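Side-chain contact in uncharacterized protein (PDB 3OMT), which is of unknown function but, as a helix-turn-helix protein of the Xre family, is probably the DNA-binding antitoxin of a toxin-antitoxin system: residues Phe54-Ala57 and Glu58-Val62. Numbering follows the deposited sequence.
Sequences FDIA and EALNV
L60 sits one helical turn beyond I56, and the two side chains run alongside each other in the same direction. Followed outward, L60 starts with CB resting 3.5 Å from I56 O, the same oxygen that accepts the backbone bond from L60 N; CG stays close to that oxygen, and CD1 then meets the branch methyl I56 CG2 at 3.8 Å. The torsions place the two groups: L60 CG is anti to its own carbonyl carbon (chi1 -72°), and in I56 it is CG2 that lies anti to the backbone N. Beyond the pair, L13, V16 and L17 of helix 13-20 and W26 of helix 24-30 continue the apolar interior of the helix-turn-helix domain. Helix 50-60 ends just here, in a Schellman motif. N61, with positive phi, is its C-prime residue; V62 N reaches back to A57 O at 3.1 Å, nearly straight at 166°, and N61 N makes a weak bond to E58 O. The turn lays V62 CG2 against A57, 4.0 Å from A57 CA; A57 also packs on V64. On the exposed flank, D55 and E58 show how water can bridge like charges: D55 OD1 and E58 OE1 stand 4.4 Å apart, and one water donates to both, which should ease their repulsion. A second water donates to E58 OE1 at 2.8 Å and to D55 O, an oxygen also bonded by A59 N. At the helix end, N61 OD1 is hydrogen-bonded to K72 NZ of the second subunit.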
ATOM      1  N   PHE A  54      -2.626  -3.079  -6.450  1.00  8.02           N
ATOM      2  CA  PHE A  54      -1.987  -3.966  -7.431  1.00  8.01           C
ATOM      3  C   PHE A  54      -2.816  -3.982  -8.749  1.00  8.36           C
ATOM      4  O   PHE A  54      -2.243  -3.973  -9.835  1.00  8.83           O
ATOM      5  CB  PHE A  54      -1.786  -5.392  -6.887  1.00  7.93           C
ATOM      6  CG  PHE A  54      -0.541  -5.565  -6.044  1.00  9.54           C
ATOM      7  CD1 PHE A  54       0.540  -6.303  -6.510  1.00  9.97           C
ATOM      8  CD2 PHE A  54      -0.450  -4.967  -4.809  1.00  8.75           C
ATOM      9  CE1 PHE A  54       1.687  -6.458  -5.766  1.00 10.40           C
ATOM     10  CE2 PHE A  54       0.679  -5.094  -4.058  1.00  8.49           C
ATOM     11  CZ  PHE A  54       1.761  -5.860  -4.514  1.00  9.61           C
ATOM     12  N   ASP A  55      -4.137  -3.994  -8.640  1.00  8.73           N
ATOM     13  CA  ASP A  55      -5.048  -3.941  -9.804  1.00  9.28           C
ATOM     14  C   ASP A  55      -4.870  -2.630 -10.589  1.00  8.77           C
ATOM     15  O   ASP A  55      -4.788  -2.649 -11.799  1.00  9.82           O
ATOM     16  CB  ASP A  55      -6.492  -4.064  -9.349  1.00 10.93           C
ATOM     17  CG  ASP A  55      -6.877  -5.467  -8.934  1.00 13.60           C
ATOM     18  OD1 ASP A  55      -6.140  -6.448  -9.213  1.00 15.15           O
ATOM     19  OD2 ASP A  55      -7.963  -5.575  -8.321  1.00 15.75           O
ATOM     20  N   ILE A  56      -4.755  -1.505  -9.871  1.00  8.50           N
ATOM     21  CA  ILE A  56      -4.500  -0.202 -10.473  1.00  7.66           C
ATOM     22  C   ILE A  56      -3.162  -0.229 -11.219  1.00  8.00           C
ATOM     23  O   ILE A  56      -3.063   0.255 -12.359  1.00  9.60           O
ATOM     24  CB  ILE A  56      -4.516   0.924  -9.450  1.00  7.07           C
ATOM     25  CG1 ILE A  56      -5.906   1.059  -8.751  1.00  9.03           C
ATOM     26  CG2 ILE A  56      -4.083   2.237 -10.086  1.00  7.86           C
ATOM     27  CD1 ILE A  56      -5.899   1.881  -7.451  1.00 10.98           C
ATOM     28  N   ALA A  57      -2.128  -0.772 -10.574  1.00  8.07           N
ATOM     29  CA  ALA A  57      -0.768  -0.792 -11.110  1.00 10.03           C
ATOM     30  C   ALA A  57      -0.752  -1.635 -12.387  1.00 10.33           C
ATOM     31  O   ALA A  57      -0.125  -1.290 -13.378  1.00 11.26           O
ATOM     32  CB  ALA A  57       0.162  -1.366 -10.092  1.00 10.09           C
ATOM     33  N   GLU A  58      -1.471  -2.752 -12.363  1.00 10.98           N
ATOM     34  CA  GLU A  58      -1.545  -3.608 -13.530  1.00 11.62           C
ATOM     35  C   GLU A  58      -2.249  -2.879 -14.715  1.00 11.94           C
ATOM     36  O   GLU A  58      -1.766  -2.924 -15.869  1.00 13.22           O
ATOM     37  CB  GLU A  58      -2.253  -4.911 -13.159  1.00 12.58           C
ATOM     38  CG  GLU A  58      -2.468  -5.828 -14.363  1.00 16.59           C
ATOM     39  CD  GLU A  58      -3.364  -7.023 -14.011  1.00 23.95           C
ATOM     40  OE1 GLU A  58      -4.359  -6.866 -13.250  1.00 28.41           O
ATOM     41  OE2 GLU A  58      -3.101  -8.110 -14.540  1.00 29.17           O
ATOM     42  N   ALA A  59      -3.342  -2.193 -14.431  1.00 11.30           N
ATOM     43  CA  ALA A  59      -4.095  -1.422 -15.423  1.00 11.13           C
ATOM     44  C   ALA A  59      -3.245  -0.340 -16.066  1.00 10.94           C
ATOM     45  O   ALA A  59      -3.284  -0.147 -17.298  1.00 12.42           O
ATOM     46  CB  ALA A  59      -5.380  -0.826 -14.806  1.00 11.85           C
ATOM     47  N   LEU A  60      -2.469   0.341 -15.236  1.00 10.38           N
ATOM     48  CA  LEU A  60      -1.596   1.429 -15.682  1.00 11.29           C
ATOM     49  C   LEU A  60      -0.256   0.994 -16.212  1.00 11.69           C
ATOM     50  O   LEU A  60       0.499   1.824 -16.771  1.00 12.52           O
ATOM     51  CB  LEU A  60      -1.386   2.437 -14.567  1.00 11.70           C
ATOM     52  CG  LEU A  60      -2.600   3.283 -14.277  1.00  9.62           C
ATOM     53  CD1 LEU A  60      -2.498   4.018 -12.983  1.00 12.51           C
ATOM     54  CD2 LEU A  60      -2.931   4.278 -15.436  1.00 13.13           C
ATOM     55  N   ASN A  61       0.087  -0.264 -16.007  1.00 12.01           N
ATOM     56  CA  ASN A  61       1.405  -0.802 -16.408  1.00 13.91           C
ATOM     57  C   ASN A  61       2.595  -0.096 -15.735  1.00 13.89           C
ATOM     58  O   ASN A  61       3.572   0.334 -16.399  1.00 14.85           O
ATOM     59  CB  ASN A  61       1.589  -0.767 -17.936  1.00 14.88           C
ATOM     60  CG  ASN A  61       2.741  -1.623 -18.385  1.00 18.78           C
ATOM     61  OD1 ASN A  61       3.079  -2.590 -17.728  1.00 25.53           O
ATOM     62  ND2 ASN A  61       3.355  -1.265 -19.495  1.00 26.70           N
ATOM     63  N   VAL A  62       2.478   0.051 -14.413  1.00 11.62           N
ATOM     64  CA  VAL A  62       3.511   0.638 -13.588  1.00 11.54           C
ATOM     65  C   VAL A  62       3.748  -0.285 -12.414  1.00 10.47           C
ATOM     66  O   VAL A  62       2.881  -1.070 -12.026  1.00 10.11           O
ATOM     67  CB  VAL A  62       3.118   2.087 -13.044  1.00 12.72           C
ATOM     68  CG1 VAL A  62       2.910   3.020 -14.189  1.00 18.06           C
ATOM     69  CG2 VAL A  62       1.892   2.046 -12.093  1.00 12.18           C
TER
HETATM   70  O   HOH W   1      -6.053  -4.602 -13.264  1.00 18.81           O
HETATM   71  O   HOH W   2      -3.750  -7.310 -10.412  1.00 40.02           O